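Side-chain contact in adapter protein mecA 1 (Bacillus subtilis, PDB 3JTP), which acts as an adaptor that recruits unfolded proteins and the competence factor ComK to the ClpC protease, its C-terminal domain interacting with ClpC: residues V45-M50 / S60-Y65. The protein carries 3 engineered substitutions. Numbering follows the deposited sequence.
Sequences VDFCDM and SIMLEY. Engineered in segment 45-50: Asp49 (natural residue Asn). Engineered in segment 60-65: Met62 (natural residue Leu).
Met62 sends its thioether across to the side chains of Val45 and Phe47, making a Met-aromatic contact with the phenylalanine ring and an apolar one with the valine. The contact joins helix 54-65 to the end of strand 40-46 and the loop that follows it, and so forms part of the helix-on-sheet core of the C-terminal domain of MecA, the part that interacts with ClpC. Met62 is an engineered residue, leucine in the natural protein. Beyond CG its chain runs extended (chi2 177°, chi3 155°), which carries the sulfur and methyl well clear of the helix backbone; the nearest CA atoms, those of Val45 and Met62, are still 9.9 Å apart. The side chains of Val45 and Met62 meet tip to tip, with Met62 CE 3.9 Å from both Val45 CG1 and Val45 CG2, so the methyl faces the fork of the valine. A branched, wholly apolar residue suits this buried strand position. Phe47 comes from the loop, and its ring is long enough for CZ to approach Met62 SD on the helix to 3.8 Å; it also packs on Gln58 and Val55, one and two turns before Met62 in helix 54-65. The sulfur lies obliquely to the ring, 69° off its normal, with Met62 SD 5.1 Å from the centroid of the Phe47 ring. Leu11 of the neighbouring strand and Leu22 of helix 16-24 add further apolar contacts to Met62. Within the 45-50 segment, Val45 CG1 rests 3.4 Å above the plane of the Phe47 ring, displaced toward its rim.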
ATOM      1  N   VAL A  45       4.317  -1.980   2.122  1.00 44.67           N
ATOM      2  CA  VAL A  45       5.038  -0.791   1.674  1.00 46.45           C
ATOM      3  C   VAL A  45       6.496  -0.750   2.115  1.00 52.51           C
ATOM      4  O   VAL A  45       6.785  -0.576   3.303  1.00 55.26           O
ATOM      5  CB  VAL A  45       4.371   0.480   2.170  1.00 45.22           C
ATOM      6  CG1 VAL A  45       5.198   1.699   1.747  1.00 49.29           C
ATOM      7  CG2 VAL A  45       2.981   0.563   1.615  1.00 43.56           C
ATOM      8  N   ASP A  46       7.405  -0.884   1.154  1.00 50.50           N
ATOM      9  CA  ASP A  46       8.833  -0.865   1.437  1.00 57.28           C
ATOM     10  C   ASP A  46       9.463   0.404   0.906  1.00 63.05           C
ATOM     11  O   ASP A  46       9.638   0.563  -0.305  1.00 63.71           O
ATOM     12  CB  ASP A  46       9.533  -2.073   0.814  1.00 57.49           C
ATOM     13  CG  ASP A  46      10.991  -2.185   1.246  1.00 68.05           C
ATOM     14  OD1 ASP A  46      11.430  -1.330   2.054  1.00 68.37           O
ATOM     15  OD2 ASP A  46      11.691  -3.124   0.787  1.00 67.03           O
ATOM     16  N   PHE A  47       9.794   1.306   1.820  1.00 63.42           N
ATOM     17  CA  PHE A  47      10.479   2.538   1.467  1.00 67.72           C
ATOM     18  C   PHE A  47      11.992   2.296   1.335  1.00 73.68           C
ATOM     19  O   PHE A  47      12.785   3.230   1.446  1.00 74.83           O
ATOM     20  CB  PHE A  47      10.219   3.589   2.542  1.00 66.51           C
ATOM     21  CG  PHE A  47       8.786   4.058   2.616  1.00 65.63           C
ATOM     22  CD1 PHE A  47       8.275   4.930   1.666  1.00 61.86           C
ATOM     23  CD2 PHE A  47       7.959   3.647   3.654  1.00 63.21           C
ATOM     24  CE1 PHE A  47       6.965   5.380   1.741  1.00 62.16           C
ATOM     25  CE2 PHE A  47       6.636   4.098   3.735  1.00 62.58           C
ATOM     26  CZ  PHE A  47       6.142   4.966   2.776  1.00 58.79           C
ATOM     27  N   CYS A  48      12.366   1.041   1.076  1.00 72.95           N
ATOM     28  CA  CYS A  48      13.747   0.554   1.199  1.00 76.40           C
ATOM     29  C   CYS A  48      14.781   1.634   1.486  1.00 82.43           C
ATOM     30  O   CYS A  48      15.240   1.770   2.625  1.00 80.15           O
ATOM     31  CB  CYS A  48      14.156  -0.285  -0.019  1.00 79.32           C
ATOM     32  SG  CYS A  48      14.053   0.574  -1.593  1.00 89.97           S
ATOM     33  N   ASP A  49      15.152   2.386   0.451  1.00 83.08           N
ATOM     34  CA  ASP A  49      16.074   3.507   0.608  1.00 84.69           C
ATOM     35  C   ASP A  49      15.416   4.818   0.169  1.00 82.88           C
ATOM     36  O   ASP A  49      15.256   5.102  -1.020  1.00 84.65           O
ATOM     37  CB  ASP A  49      17.405   3.258  -0.124  1.00 84.82           C
ATOM     38  CG  ASP A  49      17.453   3.896  -1.503  1.00 87.14           C
ATOM     39  OD1 ASP A  49      17.614   5.134  -1.580  1.00 86.41           O
ATOM     40  OD2 ASP A  49      17.343   3.161  -2.510  1.00 87.71           O
ATOM     41  N   MET A  50      15.005   5.593   1.159  1.00 79.49           N
ATOM     42  CA  MET A  50      14.471   6.921   0.955  1.00 76.84           C
ATOM     43  C   MET A  50      15.016   7.630   2.177  1.00 78.25           C
ATOM     44  O   MET A  50      15.696   7.011   2.994  1.00 82.43           O
ATOM     45  CB  MET A  50      12.947   6.871   0.979  1.00 77.06           C
ATOM     46  CG  MET A  50      12.260   7.602  -0.157  1.00 73.20           C
ATOM     47  SD  MET A  50      10.733   6.755  -0.638  1.00 57.20           S
ATOM     48  CE  MET A  50      11.436   5.257  -1.286  1.00 66.26           C
ATOM     49  N   SER A  60       2.536   9.898   5.751  1.00 57.41           N
ATOM     50  CA  SER A  60       1.441  10.686   6.311  1.00 55.89           C
ATOM     51  C   SER A  60       0.275  10.876   5.335  1.00 55.88           C
ATOM     52  O   SER A  60      -0.873  11.001   5.760  1.00 52.34           O
ATOM     53  CB  SER A  60       1.938  12.048   6.806  1.00 61.89           C
ATOM     54  OG  SER A  60       2.153  12.935   5.716  1.00 65.09           O
ATOM     55  N   ILE A  61       0.558  10.896   4.034  1.00 53.28           N
ATOM     56  CA  ILE A  61      -0.533  10.925   3.064  1.00 53.10           C
ATOM     57  C   ILE A  61      -1.140   9.545   2.903  1.00 52.66           C
ATOM     58  O   ILE A  61      -2.362   9.404   2.806  1.00 52.09           O
ATOM     59  CB  ILE A  61      -0.105  11.467   1.700  1.00 56.74           C
ATOM     60  CG1 ILE A  61       0.094  12.980   1.785  1.00 58.06           C
ATOM     61  CG2 ILE A  61      -1.159  11.144   0.641  1.00 53.88           C
ATOM     62  CD1 ILE A  61       0.964  13.526   0.681  1.00 57.64           C
ATOM     63  N   MET A  62      -0.291   8.519   2.893  1.00 53.29           N
ATOM     64  CA  MET A  62      -0.794   7.162   2.807  1.00 49.24           C
ATOM     65  C   MET A  62      -1.786   6.945   3.935  1.00 49.10           C
ATOM     66  O   MET A  62      -2.810   6.298   3.743  1.00 50.22           O
ATOM     67  CB  MET A  62       0.343   6.133   2.862  1.00 50.56           C
ATOM     68  CG  MET A  62       1.083   5.924   1.540  1.00 49.68           C
ATOM     69  SD  MET A  62       2.458   4.771   1.730  1.00 34.50           S
ATOM     70  CE  MET A  62       2.656   4.134   0.113  1.00 42.58           C
ATOM     71  N   LEU A  63      -1.497   7.512   5.104  1.00 51.03           N
ATOM     72  CA  LEU A  63      -2.335   7.298   6.282  1.00 47.28           C
ATOM     73  C   LEU A  63      -3.602   8.133   6.308  1.00 50.10           C
ATOM     74  O   LEU A  63      -4.309   8.154   7.321  1.00 48.90           O
ATOM     75  CB  LEU A  63      -1.559   7.567   7.570  1.00 49.07           C
ATOM     76  CG  LEU A  63      -0.435   6.609   7.934  1.00 49.88           C
ATOM     77  CD1 LEU A  63       0.148   7.015   9.278  1.00 46.36           C
ATOM     78  CD2 LEU A  63      -0.942   5.174   7.964  1.00 47.94           C
ATOM     79  N   GLU A  64      -3.892   8.849   5.228  1.00 49.65           N
ATOM     80  CA  GLU A  64      -5.210   9.475   5.132  1.00 49.92           C
ATOM     81  C   GLU A  64      -6.193   8.497   4.525  1.00 46.56           C
ATOM     82  O   GLU A  64      -7.398   8.577   4.771  1.00 43.52           O
ATOM     83  CB  GLU A  64      -5.152  10.752   4.306  1.00 53.91           C
ATOM     84  CG  GLU A  64      -4.335  11.805   4.980  1.00 53.33           C
ATOM     85  CD  GLU A  64      -4.805  13.184   4.674  1.00 51.20           C
ATOM     86  OE1 GLU A  64      -4.230  14.091   5.287  1.00 54.69           O
ATOM     87  OE2 GLU A  64      -5.734  13.367   3.848  1.00 48.66           O
ATOM     88  N   TYR A  65      -5.655   7.571   3.732  1.00 46.79           N
ATOM     89  CA  TYR A  65      -6.455   6.561   3.068  1.00 43.37           C
ATOM     90  C   TYR A  65      -6.376   5.206   3.750  1.00 42.84           C
ATOM     91  O   TYR A  65      -7.181   4.323   3.468  1.00 41.85           O
ATOM     92  CB  TYR A  65      -6.045   6.472   1.610  1.00 42.68           C
ATOM     93  CG  TYR A  65      -6.351   7.767   0.932  1.00 43.63           C
ATOM     94  CD1 TYR A  65      -7.669   8.121   0.648  1.00 42.12           C
ATOM     95  CD2 TYR A  65      -5.354   8.667   0.650  1.00 44.31           C
ATOM     96  CE1 TYR A  65      -7.981   9.315   0.069  1.00 38.60           C
ATOM     97  CE2 TYR A  65      -5.656   9.882   0.066  1.00 50.87           C
ATOM     98  CZ  TYR A  65      -6.978  10.192  -0.218  1.00 41.55           C
ATOM     99  OH  TYR A  65      -7.278  11.375  -0.797  1.00 43.58           O
TER